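Local coordinates for protein 3-isopropylmalate dehydratase small subunit (Campylobacter jejuni, PDB 3Q3W) that forms the small subunit of isopropylmalate isomerase, which interconverts 2-isopropylmalate and 3-isopropylmalate by way of 2-isopropylmaleate, at residues Y19-D23 against S78-F82; P92-V96 against N115-L121. One frame throughout, in Å; residues are numbered along the deposited sequence. Where two conformers were deposited one is given.

Interaction 1: Y19-D23 against S78-F82; sequences YANID and SFENF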
ATOM      1  N   TYR A  19      -1.498   1.787  12.203  1.00 41.58           N
ATOM      2  CA  TYR A  19      -2.730   1.158  12.573  1.00 43.20           C
ATOM      3  C   TYR A  19      -2.618  -0.333  12.233  1.00 43.17           C
ATOM      4  O   TYR A  19      -1.993  -0.711  11.226  1.00 42.63           O
ATOM      5  CB  TYR A  19      -3.892   1.793  11.825  1.00 42.45           C
ATOM      6  CG  TYR A  19      -3.898   3.308  11.759  1.00 45.37           C
ATOM      7  CD1 TYR A  19      -4.568   4.075  12.722  1.00 52.73           C
ATOM      8  CD2 TYR A  19      -3.289   3.987  10.701  1.00 49.11           C
ATOM      9  CE1 TYR A  19      -4.606   5.494  12.648  1.00 52.66           C
ATOM     10  CE2 TYR A  19      -3.313   5.396  10.620  1.00 50.14           C
ATOM     11  CZ  TYR A  19      -3.980   6.143  11.593  1.00 52.47           C
ATOM     12  OH  TYR A  19      -4.006   7.544  11.512  1.00 56.19           O
ATOM     13  N   ALA A  20      -3.199  -1.172  13.086  1.00 43.78           N
ATOM     14  CA  ALA A  20      -3.320  -2.609  12.816  1.00 44.33           C
ATOM     15  C   ALA A  20      -4.707  -2.849  12.268  1.00 42.82           C
ATOM     16  O   ALA A  20      -5.617  -2.023  12.440  1.00 41.82           O
ATOM     17  CB  ALA A  20      -3.094  -3.435  14.079  1.00 45.98           C
ATOM     18  N   ASN A  21      -4.866  -3.987  11.606  1.00 43.13           N
ATOM     19  CA  ASN A  21      -6.163  -4.386  11.115  1.00 42.82           C
ATOM     20  C   ASN A  21      -6.837  -3.288  10.271  1.00 40.01           C
ATOM     21  O   ASN A  21      -8.052  -3.124  10.373  1.00 40.31           O
ATOM     22  CB  ASN A  21      -7.072  -4.746  12.290  1.00 44.65           C
ATOM     23  CG  ASN A  21      -6.407  -5.656  13.269  1.00 48.15           C
ATOM     24  OD1 ASN A  21      -6.077  -6.792  12.939  1.00 47.22           O
ATOM     25  ND2 ASN A  21      -6.184  -5.166  14.485  1.00 49.98           N
ATOM     26  N   ILE A  22      -6.073  -2.550   9.451  1.00 37.67           N
ATOM     27  CA  ILE A  22      -6.695  -1.596   8.517  1.00 35.83           C
ATOM     28  C   ILE A  22      -7.633  -2.442   7.638  1.00 35.29           C
ATOM     29  O   ILE A  22      -7.214  -3.401   6.995  1.00 36.56           O
ATOM     30  CB  ILE A  22      -5.677  -0.763   7.714  1.00 34.59           C
ATOM     31  CG1 ILE A  22      -5.097   0.337   8.605  1.00 35.33           C
ATOM     32  CG2 ILE A  22      -6.318  -0.084   6.466  1.00 33.66           C
ATOM     33  CD1 ILE A  22      -3.663   0.734   8.270  1.00 35.72           C
ATOM     34  N   ASP A  23      -8.914  -2.133   7.706  1.00 33.86           N
ATOM     35  CA  ASP A  23      -9.907  -2.914   7.025  1.00 33.78           C
ATOM     36  C   ASP A  23     -10.406  -2.277   5.709  1.00 31.43           C
ATOM     37  O   ASP A  23     -10.123  -1.121   5.398  1.00 29.48           O
ATOM     38  CB  ASP A  23     -11.040  -3.262   8.003  1.00 35.51           C
ATOM     39  CG  ASP A  23     -11.846  -2.070   8.422  1.00 36.91           C
ATOM     40  OD1 ASP A  23     -12.083  -1.194   7.573  1.00 38.73           O
ATOM     41  OD2 ASP A  23     -12.295  -2.014   9.599  1.00 42.74           O
ATOM     42  N   SER A  78       2.553  -0.307   7.197  1.00 32.69           N
ATOM     43  CA  SER A  78       1.497  -0.467   8.192  1.00 34.77           C
ATOM     44  C   SER A  78       1.732  -1.646   9.128  1.00 36.81           C
ATOM     45  O   SER A  78       2.750  -2.310   9.074  1.00 37.47           O
ATOM     46  CB  SER A  78       0.165  -0.642   7.500  1.00 34.02           C
ATOM     47  OG  SER A  78      -0.899  -0.212   8.333  1.00 38.40           O
ATOM     48  N   PHE A  79       0.782  -1.878  10.017  1.00 38.69           N
ATOM     49  CA  PHE A  79       0.936  -2.919  10.990  1.00 41.32           C
ATOM     50  C   PHE A  79       0.126  -4.109  10.510  1.00 42.00           C
ATOM     51  O   PHE A  79      -0.236  -4.178   9.324  1.00 41.14           O
ATOM     52  CB  PHE A  79       0.505  -2.429  12.366  1.00 43.04           C
ATOM     53  CG  PHE A  79       1.382  -1.331  12.955  1.00 42.74           C
ATOM     54  CD1 PHE A  79       2.708  -1.182  12.593  1.00 41.00           C
ATOM     55  CD2 PHE A  79       0.863  -0.504  13.956  1.00 43.94           C
ATOM     56  CE1 PHE A  79       3.477  -0.216  13.188  1.00 43.28           C
ATOM     57  CE2 PHE A  79       1.632   0.459  14.566  1.00 42.24           C
ATOM     58  CZ  PHE A  79       2.937   0.606  14.177  1.00 43.86           C
ATOM     59  N   GLU A  80      -0.123  -5.065  11.405  1.00 43.64           N
ATOM     60  CA  GLU A  80      -0.597  -6.382  11.010  1.00 44.09           C
ATOM     61  C   GLU A  80      -2.006  -6.406  10.486  1.00 41.91           C
ATOM     62  O   GLU A  80      -2.808  -5.541  10.792  1.00 40.17           O
ATOM     63  CB  GLU A  80      -0.485  -7.399  12.160  1.00 47.57           C
ATOM     64  CG  GLU A  80      -1.048  -6.946  13.532  1.00 50.12           C
ATOM     65  CD  GLU A  80       0.041  -6.390  14.477  1.00 53.46           C
ATOM     66  OE1 GLU A  80       0.765  -5.440  14.082  1.00 51.51           O
ATOM     67  OE2 GLU A  80       0.168  -6.910  15.603  1.00 56.24           O
ATOM     68  N   ASN A  81      -2.281  -7.467   9.722  1.00 41.44           N
ATOM     69  CA  ASN A  81      -3.595  -7.771   9.190  1.00 40.32           C
ATOM     70  C   ASN A  81      -4.122  -6.626   8.342  1.00 37.76           C
ATOM     71  O   ASN A  81      -5.295  -6.255   8.411  1.00 38.00           O
ATOM     72  CB  ASN A  81      -4.577  -8.193  10.306  1.00 42.57           C
ATOM     73  CG  ASN A  81      -5.848  -8.836   9.770  1.00 42.22           C
ATOM     74  OD1 ASN A  81      -5.835  -9.504   8.731  1.00 43.60           O
ATOM     75  ND2 ASN A  81      -6.960  -8.613  10.457  1.00 42.86           N
ATOM     76  N   PHE A  82      -3.248  -6.095   7.510  1.00 35.72           N
ATOM     77  CA  PHE A  82      -3.642  -5.053   6.606  1.00 34.32           C
ATOM     78  C   PHE A  82      -4.593  -5.613   5.560  1.00 34.30           C
ATOM     79  O   PHE A  82      -4.315  -6.631   4.945  1.00 34.87           O
ATOM     80  CB  PHE A  82      -2.448  -4.457   5.896  1.00 33.42           C
ATOM     81  CG  PHE A  82      -2.782  -3.231   5.071  1.00 31.89           C
ATOM     82  CD1 PHE A  82      -2.617  -1.963   5.582  1.00 33.14           C
ATOM     83  CD2 PHE A  82      -3.258  -3.361   3.768  1.00 27.49           C
ATOM     84  CE1 PHE A  82      -2.912  -0.845   4.814  1.00 30.51           C
ATOM     85  CE2 PHE A  82      -3.553  -2.255   3.008  1.00 28.41           C
ATOM     86  CZ  PHE A  82      -3.409  -0.995   3.521  1.00 27.78           C
TER
HETATM   87  O   HOH W   1      -3.046  -2.851   9.066  1.00 15.66           O
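CG of Asn21 turned beside its own backbone N (chi1 -48°) and CG of Asn81 anti to its nitrogen (chi1 -166°) bring the two amides together. Asn81 ND2 then donates to Asn21 OD1 at 3.2 Å, in the carbonyl plane and on a lone pair, although the two amide planes are turned 74° apart. Both asparagines have positive phi, a backbone shape that asparagine tolerates better than most residues.

Beside them the backbones pair directly. Asn21 N gives a short, straight bond to Glu80 O (2.7 Å), and Phe79 N reaches Tyr19 O at 3.2 Å. Between the loops sits a water that accepts from Ile22 N; it can donate to Phe79 O, but has more acceptors around it than protons.

On the inner side, apolar Ile22 lies against Phe82, with CG2 3.9 Å from CE1 of the ring; Phe112 meets that ring edge-to-face. The small side chain of Ala20 suits the close approach of the backbones, its CB lying 4.1 Å from CB of Phe79. Ser78 OG lies between the loops, against Tyr19 O and CD1 of Ile22, and bonds to Leu17 O. Glu80 forms a salt bridge with Lys128, which also makes a cation-pi contact with Phe79.

Two irregular loops, following the neighbouring parallel strands 9-17 and 73-78, are thus tied together at one end of the sheet in the aconitase C-terminal (LeuD-type) domain.

Interaction 2: P92-V96 against N115-L121; sequences PWALV and NALGNGL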
ATOM      1  N   PRO A  92      -7.815  -2.804  -3.302  1.00 24.13           N
ATOM      2  CA  PRO A  92      -6.604  -2.634  -4.161  1.00 22.72           C
ATOM      3  C   PRO A  92      -6.712  -1.557  -5.250  1.00 21.87           C
ATOM      4  O   PRO A  92      -5.774  -0.802  -5.471  1.00 20.73           O
ATOM      5  CB  PRO A  92      -6.409  -4.014  -4.804  1.00 24.17           C
ATOM      6  CG  PRO A  92      -7.083  -4.932  -3.902  1.00 25.90           C
ATOM      7  CD  PRO A  92      -8.259  -4.193  -3.287  1.00 25.31           C
ATOM      8  N   TRP A  93      -7.838  -1.448  -5.910  1.00 21.18           N
ATOM      9  CA  TRP A  93      -8.015  -0.382  -6.894  1.00 20.95           C
ATOM     10  C   TRP A  93      -7.794   1.050  -6.343  1.00 20.04           C
ATOM     11  O   TRP A  93      -7.151   1.868  -6.988  1.00 19.47           O
ATOM     12  CB  TRP A  93      -9.395  -0.446  -7.466  1.00 21.44           C
ATOM     13  CG  TRP A  93      -9.731  -1.721  -8.193  1.00 24.59           C
ATOM     14  CD1 TRP A  93      -8.900  -2.778  -8.470  1.00 27.58           C
ATOM     15  CD2 TRP A  93     -10.994  -2.044  -8.766  1.00 26.97           C
ATOM     16  NE1 TRP A  93      -9.594  -3.744  -9.195  1.00 26.96           N
ATOM     17  CE2 TRP A  93     -10.870  -3.306  -9.390  1.00 27.10           C
ATOM     18  CE3 TRP A  93     -12.237  -1.373  -8.828  1.00 27.18           C
ATOM     19  CZ2 TRP A  93     -11.951  -3.940 -10.026  1.00 30.23           C
ATOM     20  CZ3 TRP A  93     -13.309  -2.008  -9.479  1.00 29.08           C
ATOM     21  CH2 TRP A  93     -13.141  -3.263 -10.077  1.00 32.47           C
ATOM     22  N   ALA A  94      -8.380   1.351  -5.192  1.00 18.91           N
ATOM     23  CA  ALA A  94      -8.215   2.682  -4.622  1.00 19.03           C
ATOM     24  C   ALA A  94      -6.748   2.945  -4.291  1.00 18.80           C
ATOM     25  O   ALA A  94      -6.208   4.019  -4.533  1.00 20.08           O
ATOM     26  CB  ALA A  94      -9.096   2.819  -3.390  1.00 18.40           C
ATOM     27  N   LEU A  95      -6.086   1.942  -3.743  1.00 18.92           N
ATOM     28  CA  LEU A  95      -4.663   2.066  -3.425  1.00 18.41           C
ATOM     29  C   LEU A  95      -3.830   2.308  -4.678  1.00 18.29           C
ATOM     30  O   LEU A  95      -3.010   3.245  -4.702  1.00 17.34           O
ATOM     31  CB  LEU A  95      -4.178   0.797  -2.662  1.00 18.77           C
ATOM     32  CG  LEU A  95      -4.668   0.701  -1.223  1.00 20.22           C
ATOM     33  CD1 LEU A  95      -4.826  -0.738  -0.696  1.00 19.79           C
ATOM     34  CD2 LEU A  95      -3.757   1.546  -0.300  1.00 18.82           C
ATOM     35  N   VAL A  96      -4.004   1.477  -5.726  1.00 18.83           N
ATOM     36  CA  VAL A  96      -3.239   1.650  -6.973  0.60 18.76           C
ATOM     37  C   VAL A  96      -3.561   2.968  -7.689  1.00 18.91           C
ATOM     38  O   VAL A  96      -2.676   3.658  -8.139  1.00 18.06           O
ATOM     39  CB  VAL A  96      -3.423   0.449  -7.934  0.60 20.03           C
ATOM     40  CG1 VAL A  96      -2.845   0.736  -9.317  0.60 19.19           C
ATOM     41  CG2 VAL A  96      -2.770  -0.853  -7.305  0.60 18.54           C
ATOM     42  N   ASN A 115      -5.968 -10.354  -4.085  1.00 33.41           N
ATOM     43  CA  ASN A 115      -6.506  -9.300  -4.938  1.00 32.29           C
ATOM     44  C   ASN A 115      -5.497  -8.238  -5.242  1.00 30.22           C
ATOM     45  O   ASN A 115      -5.471  -7.715  -6.369  1.00 31.22           O
ATOM     46  CB  ASN A 115      -7.718  -8.664  -4.298  1.00 31.79           C
ATOM     47  CG  ASN A 115      -8.893  -9.617  -4.231  1.00 35.27           C
ATOM     48  OD1 ASN A 115      -8.975 -10.579  -5.027  1.00 37.47           O
ATOM     49  ND2 ASN A 115      -9.793  -9.387  -3.272  1.00 37.12           N
ATOM     50  N   ALA A 116      -4.691  -7.878  -4.251  1.00 27.59           N
ATOM     51  CA  ALA A 116      -3.735  -6.817  -4.470  1.00 26.71           C
ATOM     52  C   ALA A 116      -2.689  -7.283  -5.475  1.00 27.53           C
ATOM     53  O   ALA A 116      -2.339  -6.552  -6.399  1.00 28.07           O
ATOM     54  CB  ALA A 116      -3.082  -6.373  -3.159  1.00 24.37           C
ATOM     55  N   LEU A 117      -2.168  -8.480  -5.259  1.00 29.54           N
ATOM     56  CA  LEU A 117      -1.158  -9.080  -6.126  1.00 31.40           C
ATOM     57  C   LEU A 117      -1.705  -9.235  -7.528  1.00 32.45           C
ATOM     58  O   LEU A 117      -1.006  -8.954  -8.501  1.00 31.79           O
ATOM     59  CB  LEU A 117      -0.705 -10.445  -5.587  1.00 32.84           C
ATOM     60  CG  LEU A 117       0.157 -10.298  -4.323  1.00 33.72           C
ATOM     61  CD1 LEU A 117       0.388 -11.702  -3.686  1.00 36.11           C
ATOM     62  CD2 LEU A 117       1.494  -9.556  -4.638  1.00 29.99           C
ATOM     63  N   GLY A 118      -2.974  -9.611  -7.619  1.00 33.02           N
ATOM     64  CA  GLY A 118      -3.683  -9.609  -8.903  1.00 35.01           C
ATOM     65  C   GLY A 118      -3.737  -8.259  -9.617  1.00 34.59           C
ATOM     66  O   GLY A 118      -3.856  -8.200 -10.842  1.00 35.14           O
ATOM     67  N   ASN A 119      -3.611  -7.170  -8.873  1.00 34.57           N
ATOM     68  CA  ASN A 119      -3.748  -5.850  -9.441  1.00 34.31           C
ATOM     69  C   ASN A 119      -2.436  -5.139  -9.483  1.00 33.62           C
ATOM     70  O   ASN A 119      -2.389  -3.930  -9.712  1.00 34.21           O
ATOM     71  CB  ASN A 119      -4.805  -5.041  -8.689  1.00 33.36           C
ATOM     72  CG  ASN A 119      -6.221  -5.409  -9.098  1.00 39.67           C
ATOM     73  OD1 ASN A 119      -6.822  -4.740  -9.951  1.00 47.59           O
ATOM     74  ND2 ASN A 119      -6.755  -6.498  -8.539  1.00 47.57           N
ATOM     75  N   GLY A 120      -1.360  -5.886  -9.273  1.00 33.29           N
ATOM     76  CA  GLY A 120       0.002  -5.337  -9.447  1.00 32.89           C
ATOM     77  C   GLY A 120       0.461  -4.529  -8.264  1.00 30.79           C
ATOM     78  O   GLY A 120       1.441  -3.815  -8.361  1.00 33.06           O
ATOM     79  N   LEU A 121      -0.243  -4.669  -7.147  1.00 29.08           N
ATOM     80  CA  LEU A 121       0.079  -4.020  -5.884  1.00 28.66           C
ATOM     81  C   LEU A 121       0.956  -4.988  -5.048  1.00 30.16           C
ATOM     82  O   LEU A 121       0.448  -5.963  -4.521  1.00 30.48           O
ATOM     83  CB  LEU A 121      -1.218  -3.683  -5.134  1.00 27.68           C
ATOM     84  CG  LEU A 121      -1.167  -3.022  -3.745  1.00 29.49           C
ATOM     85  CD1 LEU A 121      -0.233  -1.801  -3.747  1.00 24.52           C
ATOM     86  CD2 LEU A 121      -2.552  -2.635  -3.208  1.00 27.60           C
TER
HETATM   87  O   HOH W   2      -9.140  -6.563 -10.119  1.00 26.69           O
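Pro92 presses its ring against the backbone and side-chain base of the 115-121 segment, CG lying 3.8 Å from CB of Asn115 and CB 3.9 Å from CA of Ala116. Proline suits the first turn of helix 90-98, where a missing N-H costs little, and the small methyl of Ala116 allows the two helices to approach closely.

One turn on, Leu95 and Val96 receive Leu121. With CG anti to the backbone N (chi1 178°), Leu121 brings CD2 against Leu95, 3.8 Å from its CB. In the conformer given, CG2 of Val96 runs antiparallel past Leu121, 3.9 Å from its CB. Phe112 also packs against Pro92, Leu95 and Leu121.

Toward the partly exposed side the chemistry turns polar. Asn119 OD1 comes to the edge of the Trp93 indole, 3.0 Å from NE1, with the ring and amide planes 62° apart. A water in the indole plane accepts from both Trp93 NE1 and Asn119 ND2, bridging the two side chains.

Behind this layer, the other proton of Asn119 ND2 goes back to Asn115 O in a nearly straight bond of 2.8 Å, which fixes the rotation of the amide. Ala116 O takes both Asn119 N and Leu121 N, from opposite faces of its plane, and Gly120 N bonds to Leu117 O. Gly120, at positive phi, is the C-prime residue of this Schellman motif, which ends helix 110-118 and turns the chain through Leu121 into strand 122-125 of the parallel part of the sheet.

The two contacts follow one another along the chain within the same aconitase C-terminal domain, their centres about 16 Å apart. Interaction 1 lies farther from the chain centre and joins loops, so backbone hydrogen bonds, an amide pair and a bound water do most of the work, with a small buried apolar side. Interaction 2 is deeper and joins helix 90-98 to the end of helix 110-118 and the turn that follows it, mainly through aliphatic side chains, keeping its polar groups to one margin. They meet where Phe82 CE2 packs 4.2 Å from Leu95 CD1, and Phe112 of helix 110-118 touches residues of both. The apolar side of the loop pair thereby continues into the packing between the helices.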